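Local coordinates for protein KLLA0E08119p (Kluyveromyces lactis, PDB 3VA7) that probably carboxylates urea with bicarbonate and ATP through a biotin cofactor, as the urea carboxylase part of a longer enzyme that probably also hydrolyses the resulting allophanate, at residues D396-K400 against K401-V405; S388-S391 against W392-V395. All blocks are in the same frame, centred on the assembly; numbering follows the deposited sequence.

Contact 2 (388-391 with 392-395) comes first along the chain and contact 1 (396-400 with 401-405) follows directly. Both belong to the biotin carboxylase C-terminal domain and share strand 394-397, which pairs with strand 412-420. Contact 2 forms the bend leading into that strand and contact 1 the bend leading out of it. Contact 2 lies at the surface and holds by apolar and CH-pi packing. Contact 1 is partly buried, closer to the centre of the chain, and is closed by two hydrogen bonds. Their centres are about 14 Å apart, yet the two touch, with Thr397 CG2 4.0 Å from Phe389 CE2.

Contact 1 of 2, residues D396-K400 against K401-V405; sequences DTWVK and KGTNV
Lys400 and Thr403 are joined by two hydrogen bonds. The backbone N of Lys400 donates to Thr403 OG1 at 3.1 Å, and the bond is nearly straight at 166°. In return, Thr403 N donates to Lys400 O at 3.1 Å. This donor sits above the carbonyl plane, 37° out of it. Thr403 can serve both bonds because its OG1 lies beside its own backbone N (chi1 -53°). The second bond closes a type II beta turn over Lys401 and Gly402. Gly402 has backbone angles at which a side chain would press on the carbonyl O of Lys401.

Just upstream, Thr397 forms an ST turn. Its OG1 accepts from Val399 N at 3.3 Å and is also hydrogen-bonded to Leu413 O on strand 412-420.

The packing lies around Thr403 CG2, the branch anti to the backbone N. It meets Trp398 CZ3 obliquely at 3.9 Å and Val399 CG1 at 4.1 Å. Val399 CG1 in turn sits over the centre of one Trp398 ring face, 3.4 Å above the plane. Val399 crosses Thr403 at about a right angle, with its CB 4.0 Å from Thr403 OG1. The far pole of the indole is held elsewhere. Trp398 NE1 is hydrogen-bonded to Thr412 O, and Arg39 makes a cation-pi contact with the ring.

Thr403 therefore divides its work. Its hydroxyl and backbone N tie the turn shut, while its methyl rests on the apolar pair Trp398 and Val399. The bend joins strand 394-397 to strand 404-405, which pairs with strand 378-383. The bonds that close the turn use backbone atoms of Lys400 and the hydroxyl and N of Thr403; neither exposed lysine side chain takes part in them.

Contact 2 of 2, residues S388-S391 against W392-V395; sequences SFPS and WARV
Trp392 rests one face of its indole on Pro390 CB, and its NE1 is hydrogen-bonded to Glu436 OE1. The proline carbon makes a CH-pi contact 3.9 Å from the centroid of the five-membered ring, 27° off its normal. The same Pro390 CB is 3.6 Å from Trp392 CE2. Further round the proline ring, Pro390 CG meets Ala393 CB at 4.1 Å.

Phe389 takes Val395 on one face. Val395 CG2 lies 3.8 Å from the ring centroid, 14° off the normal, a second CH-pi contact. The other branch, Val395 CG1, is 3.9 Å from Phe389 CB. Phe389 CG stands beside its backbone N (chi1 -62°), which turns the ring toward the strand. With an alanine in place of Phe389, Val395 CG2 would probably lose its aromatic face and a gap would be likely to open beside Thr397 and Ala414.

Pro390 and Ala393 end a type I beta turn, with Ser391 and Trp392 at its corners and Pro390 O 3.6 Å from Ala393 N. Such a tight bend is typical of links between beta strands. Here it leads from strand 386-388 into strand 394-397, in the biotin carboxylase C-terminal domain.

Contact 1 of 2, residues D396-K400 against K401-V405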
ATOM      1  N   ASP A 396     -21.131  13.877   6.890  1.00 27.92           N
ATOM      2  CA  ASP A 396     -21.005  13.350   8.229  1.00 27.77           C
ATOM      3  C   ASP A 396     -20.262  12.046   8.029  1.00 27.99           C
ATOM      4  O   ASP A 396     -20.711  11.124   7.302  1.00 28.48           O
ATOM      5  CB  ASP A 396     -22.368  13.196   8.908  1.00 26.98           C
ATOM      6  CG  ASP A 396     -23.115  14.544   9.104  1.00 28.75           C
ATOM      7  OD1 ASP A 396     -22.562  15.673   9.023  1.00 30.82           O
ATOM      8  OD2 ASP A 396     -24.314  14.490   9.364  1.00 29.89           O
ATOM      9  N   THR A 397     -19.082  11.989   8.596  1.00 27.63           N
ATOM     10  CA  THR A 397     -18.282  10.830   8.416  1.00 28.92           C
ATOM     11  C   THR A 397     -17.455  10.611   9.684  1.00 30.15           C
ATOM     12  O   THR A 397     -17.560  11.380  10.667  1.00 30.35           O
ATOM     13  CB  THR A 397     -17.362  10.993   7.155  1.00 29.48           C
ATOM     14  OG1 THR A 397     -16.683   9.750   6.874  1.00 30.30           O
ATOM     15  CG2 THR A 397     -16.334  12.180   7.350  1.00 25.46           C
ATOM     16  N   TRP A 398     -16.639   9.565   9.659  1.00 30.70           N
ATOM     17  CA  TRP A 398     -15.749   9.271  10.763  1.00 31.80           C
ATOM     18  C   TRP A 398     -14.440   8.741  10.184  1.00 32.67           C
ATOM     19  O   TRP A 398     -13.652   8.174  10.903  1.00 32.86           O
ATOM     20  CB  TRP A 398     -16.381   8.237  11.699  1.00 30.98           C
ATOM     21  CG  TRP A 398     -16.628   6.961  11.035  1.00 32.54           C
ATOM     22  CD1 TRP A 398     -17.637   6.660  10.119  1.00 33.84           C
ATOM     23  CD2 TRP A 398     -15.840   5.775  11.164  1.00 33.94           C
ATOM     24  NE1 TRP A 398     -17.517   5.338   9.700  1.00 32.03           N
ATOM     25  CE2 TRP A 398     -16.429   4.779  10.321  1.00 33.54           C
ATOM     26  CE3 TRP A 398     -14.691   5.453  11.905  1.00 33.93           C
ATOM     27  CZ2 TRP A 398     -15.889   3.492  10.205  1.00 38.45           C
ATOM     28  CZ3 TRP A 398     -14.153   4.171  11.799  1.00 37.70           C
ATOM     29  CH2 TRP A 398     -14.750   3.195  10.956  1.00 38.98           C
ATOM     30  N   VAL A 399     -14.209   8.953   8.885  1.00 33.44           N
ATOM     31  CA  VAL A 399     -13.048   8.375   8.212  1.00 33.29           C
ATOM     32  C   VAL A 399     -12.162   9.414   7.510  1.00 34.77           C
ATOM     33  O   VAL A 399     -12.598  10.534   7.182  1.00 35.29           O
ATOM     34  CB  VAL A 399     -13.475   7.286   7.235  1.00 33.57           C
ATOM     35  CG1 VAL A 399     -14.440   6.299   7.941  1.00 31.33           C
ATOM     36  CG2 VAL A 399     -14.070   7.893   5.959  1.00 29.31           C
ATOM     37  N   LYS A 400     -10.892   9.058   7.336  1.00 35.16           N
ATOM     38  CA  LYS A 400      -9.934   9.856   6.566  1.00 34.60           C
ATOM     39  C   LYS A 400      -8.850   8.905   6.038  1.00 34.32           C
ATOM     40  O   LYS A 400      -8.927   7.712   6.259  1.00 33.36           O
ATOM     41  CB  LYS A 400      -9.330  10.969   7.417  1.00 33.97           C
ATOM     42  CG  LYS A 400      -9.183  10.568   8.841  1.00 37.11           C
ATOM     43  CD  LYS A 400      -8.162  11.404   9.631  1.00 41.81           C
ATOM     44  CE  LYS A 400      -7.665  10.540  10.854  1.00 45.54           C
ATOM     45  NZ  LYS A 400      -7.300  11.346  12.116  1.00 48.44           N
ATOM     46  N   LYS A 401      -7.887   9.444   5.277  1.00 34.91           N
ATOM     47  CA  LYS A 401      -6.722   8.715   4.802  1.00 33.69           C
ATOM     48  C   LYS A 401      -6.236   8.006   6.063  1.00 33.14           C
ATOM     49  O   LYS A 401      -6.038   8.642   7.100  1.00 33.55           O
ATOM     50  CB  LYS A 401      -5.685   9.723   4.278  1.00 33.77           C
ATOM     51  CG  LYS A 401      -4.420   9.217   3.530  1.00 34.77           C
ATOM     52  CD  LYS A 401      -3.445  10.434   3.444  1.00 39.96           C
ATOM     53  CE  LYS A 401      -2.780  10.618   2.063  1.00 43.73           C
ATOM     54  NZ  LYS A 401      -3.458  11.605   1.061  1.00 46.06           N
ATOM     55  N   GLY A 402      -6.073   6.697   6.004  1.00 31.73           N
ATOM     56  CA  GLY A 402      -5.498   6.029   7.140  1.00 31.97           C
ATOM     57  C   GLY A 402      -6.407   5.094   7.881  1.00 31.83           C
ATOM     58  O   GLY A 402      -5.978   4.032   8.281  1.00 32.72           O
ATOM     59  N   THR A 403      -7.664   5.469   8.016  1.00 31.35           N
ATOM     60  CA  THR A 403      -8.642   4.681   8.690  1.00 32.10           C
ATOM     61  C   THR A 403      -8.755   3.249   8.221  1.00 33.71           C
ATOM     62  O   THR A 403      -8.859   2.989   7.034  1.00 33.90           O
ATOM     63  CB  THR A 403     -10.014   5.344   8.590  1.00 32.48           C
ATOM     64  OG1 THR A 403      -9.905   6.702   9.048  1.00 32.15           O
ATOM     65  CG2 THR A 403     -11.058   4.541   9.414  1.00 27.57           C
ATOM     66  N   ASN A 404      -8.783   2.329   9.186  1.00 35.68           N
ATOM     67  CA  ASN A 404      -9.080   0.897   8.950  1.00 36.71           C
ATOM     68  C   ASN A 404     -10.536   0.605   9.108  1.00 37.38           C
ATOM     69  O   ASN A 404     -11.081   0.727  10.168  1.00 37.19           O
ATOM     70  CB  ASN A 404      -8.305   0.018   9.940  1.00 36.68           C
ATOM     71  CG  ASN A 404      -6.809   0.084   9.716  1.00 37.02           C
ATOM     72  OD1 ASN A 404      -6.081   0.697  10.499  1.00 38.84           O
ATOM     73  ND2 ASN A 404      -6.340  -0.531   8.634  1.00 37.57           N
ATOM     74  N   VAL A 405     -11.167   0.218   8.031  1.00 39.78           N
ATOM     75  CA  VAL A 405     -12.584  -0.023   8.042  1.00 42.54           C
ATOM     76  C   VAL A 405     -12.817  -1.507   8.216  1.00 44.99           C
ATOM     77  O   VAL A 405     -12.393  -2.290   7.358  1.00 45.50           O
ATOM     78  CB  VAL A 405     -13.231   0.425   6.716  1.00 42.38           C
ATOM     79  CG1 VAL A 405     -14.757   0.099   6.717  1.00 42.15           C
ATOM     80  CG2 VAL A 405     -12.968   1.915   6.504  1.00 40.84           C
TER

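Contact 2 of 2, residues S388-S391 against W392-V395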
ATOM      1  N   SER A 388     -11.065  11.756  -0.132  1.00 29.22           N
ATOM      2  CA  SER A 388     -11.425  13.136  -0.422  1.00 30.86           C
ATOM      3  C   SER A 388     -12.937  13.416  -0.534  1.00 30.79           C
ATOM      4  O   SER A 388     -13.684  12.669  -1.199  1.00 30.72           O
ATOM      5  CB  SER A 388     -10.695  13.618  -1.666  1.00 31.22           C
ATOM      6  OG  SER A 388     -10.588  15.038  -1.600  1.00 35.03           O
ATOM      7  N   PHE A 389     -13.377  14.493   0.116  1.00 31.25           N
ATOM      8  CA  PHE A 389     -14.817  14.894   0.061  1.00 31.89           C
ATOM      9  C   PHE A 389     -15.029  16.355  -0.415  1.00 33.05           C
ATOM     10  O   PHE A 389     -14.219  17.256  -0.105  1.00 32.24           O
ATOM     11  CB  PHE A 389     -15.533  14.724   1.408  1.00 29.90           C
ATOM     12  CG  PHE A 389     -15.580  13.290   1.924  1.00 28.94           C
ATOM     13  CD1 PHE A 389     -16.350  12.326   1.274  1.00 22.13           C
ATOM     14  CD2 PHE A 389     -14.889  12.920   3.130  1.00 26.98           C
ATOM     15  CE1 PHE A 389     -16.427  10.996   1.767  1.00 19.53           C
ATOM     16  CE2 PHE A 389     -14.973  11.578   3.647  1.00 22.46           C
ATOM     17  CZ  PHE A 389     -15.753  10.639   2.955  1.00 20.60           C
ATOM     18  N   PRO A 390     -16.131  16.595  -1.150  1.00 33.84           N
ATOM     19  CA  PRO A 390     -16.410  17.988  -1.453  1.00 34.72           C
ATOM     20  C   PRO A 390     -16.531  18.745  -0.145  1.00 35.54           C
ATOM     21  O   PRO A 390     -17.366  18.382   0.703  1.00 36.27           O
ATOM     22  CB  PRO A 390     -17.782  17.924  -2.156  1.00 35.15           C
ATOM     23  CG  PRO A 390     -18.386  16.620  -1.718  1.00 35.24           C
ATOM     24  CD  PRO A 390     -17.195  15.693  -1.640  1.00 33.57           C
ATOM     25  N   SER A 391     -15.726  19.786   0.029  1.00 35.45           N
ATOM     26  CA  SER A 391     -15.753  20.551   1.275  1.00 35.17           C
ATOM     27  C   SER A 391     -16.971  21.463   1.400  1.00 34.53           C
ATOM     28  O   SER A 391     -17.177  22.042   2.482  1.00 33.53           O
ATOM     29  CB  SER A 391     -14.538  21.451   1.339  1.00 35.89           C
ATOM     30  OG  SER A 391     -14.637  22.391   0.261  1.00 40.60           O
ATOM     31  N   TRP A 392     -17.730  21.628   0.300  1.00 33.60           N
ATOM     32  CA  TRP A 392     -18.864  22.599   0.237  1.00 32.92           C
ATOM     33  C   TRP A 392     -20.173  21.913   0.580  1.00 31.59           C
ATOM     34  O   TRP A 392     -21.152  22.592   0.908  1.00 32.47           O
ATOM     35  CB  TRP A 392     -19.022  23.296  -1.152  1.00 32.46           C
ATOM     36  CG  TRP A 392     -18.957  22.315  -2.298  1.00 32.63           C
ATOM     37  CD1 TRP A 392     -17.837  21.961  -2.995  1.00 30.53           C
ATOM     38  CD2 TRP A 392     -20.020  21.471  -2.804  1.00 32.79           C
ATOM     39  NE1 TRP A 392     -18.135  20.995  -3.915  1.00 30.42           N
ATOM     40  CE2 TRP A 392     -19.462  20.678  -3.839  1.00 29.16           C
ATOM     41  CE3 TRP A 392     -21.376  21.318  -2.493  1.00 32.24           C
ATOM     42  CZ2 TRP A 392     -20.207  19.768  -4.574  1.00 30.75           C
ATOM     43  CZ3 TRP A 392     -22.128  20.407  -3.237  1.00 32.09           C
ATOM     44  CH2 TRP A 392     -21.546  19.646  -4.261  1.00 32.09           C
ATOM     45  N   ALA A 393     -20.206  20.591   0.461  1.00 29.64           N
ATOM     46  CA  ALA A 393     -21.336  19.815   0.999  1.00 28.43           C
ATOM     47  C   ALA A 393     -21.138  19.616   2.525  1.00 27.96           C
ATOM     48  O   ALA A 393     -20.092  19.903   3.084  1.00 27.30           O
ATOM     49  CB  ALA A 393     -21.496  18.446   0.245  1.00 26.20           C
ATOM     50  N   ARG A 394     -22.171  19.147   3.195  1.00 28.36           N
ATOM     51  CA  ARG A 394     -22.027  18.675   4.564  1.00 28.08           C
ATOM     52  C   ARG A 394     -21.760  17.189   4.430  1.00 27.82           C
ATOM     53  O   ARG A 394     -22.493  16.474   3.730  1.00 27.09           O
ATOM     54  CB  ARG A 394     -23.312  18.934   5.414  1.00 28.01           C
ATOM     55  CG  ARG A 394     -23.331  18.104   6.714  1.00 27.18           C
ATOM     56  CD  ARG A 394     -24.374  18.517   7.649  1.00 25.96           C
ATOM     57  NE  ARG A 394     -24.598  17.494   8.652  1.00 30.96           N
ATOM     58  CZ  ARG A 394     -25.493  17.609   9.629  1.00 33.81           C
ATOM     59  NH1 ARG A 394     -26.244  18.712   9.726  1.00 35.17           N
ATOM     60  NH2 ARG A 394     -25.638  16.639  10.514  1.00 32.61           N
ATOM     61  N   VAL A 395     -20.685  16.719   5.060  1.00 28.36           N
ATOM     62  CA  VAL A 395     -20.440  15.260   5.072  1.00 28.19           C
ATOM     63  C   VAL A 395     -20.264  14.779   6.475  1.00 27.98           C
ATOM     64  O   VAL A 395     -19.438  15.273   7.206  1.00 27.98           O
ATOM     65  CB  VAL A 395     -19.419  14.714   3.950  1.00 28.36           C
ATOM     66  CG1 VAL A 395     -18.900  15.841   3.025  1.00 26.55           C
ATOM     67  CG2 VAL A 395     -18.308  13.801   4.492  1.00 27.60           C
TER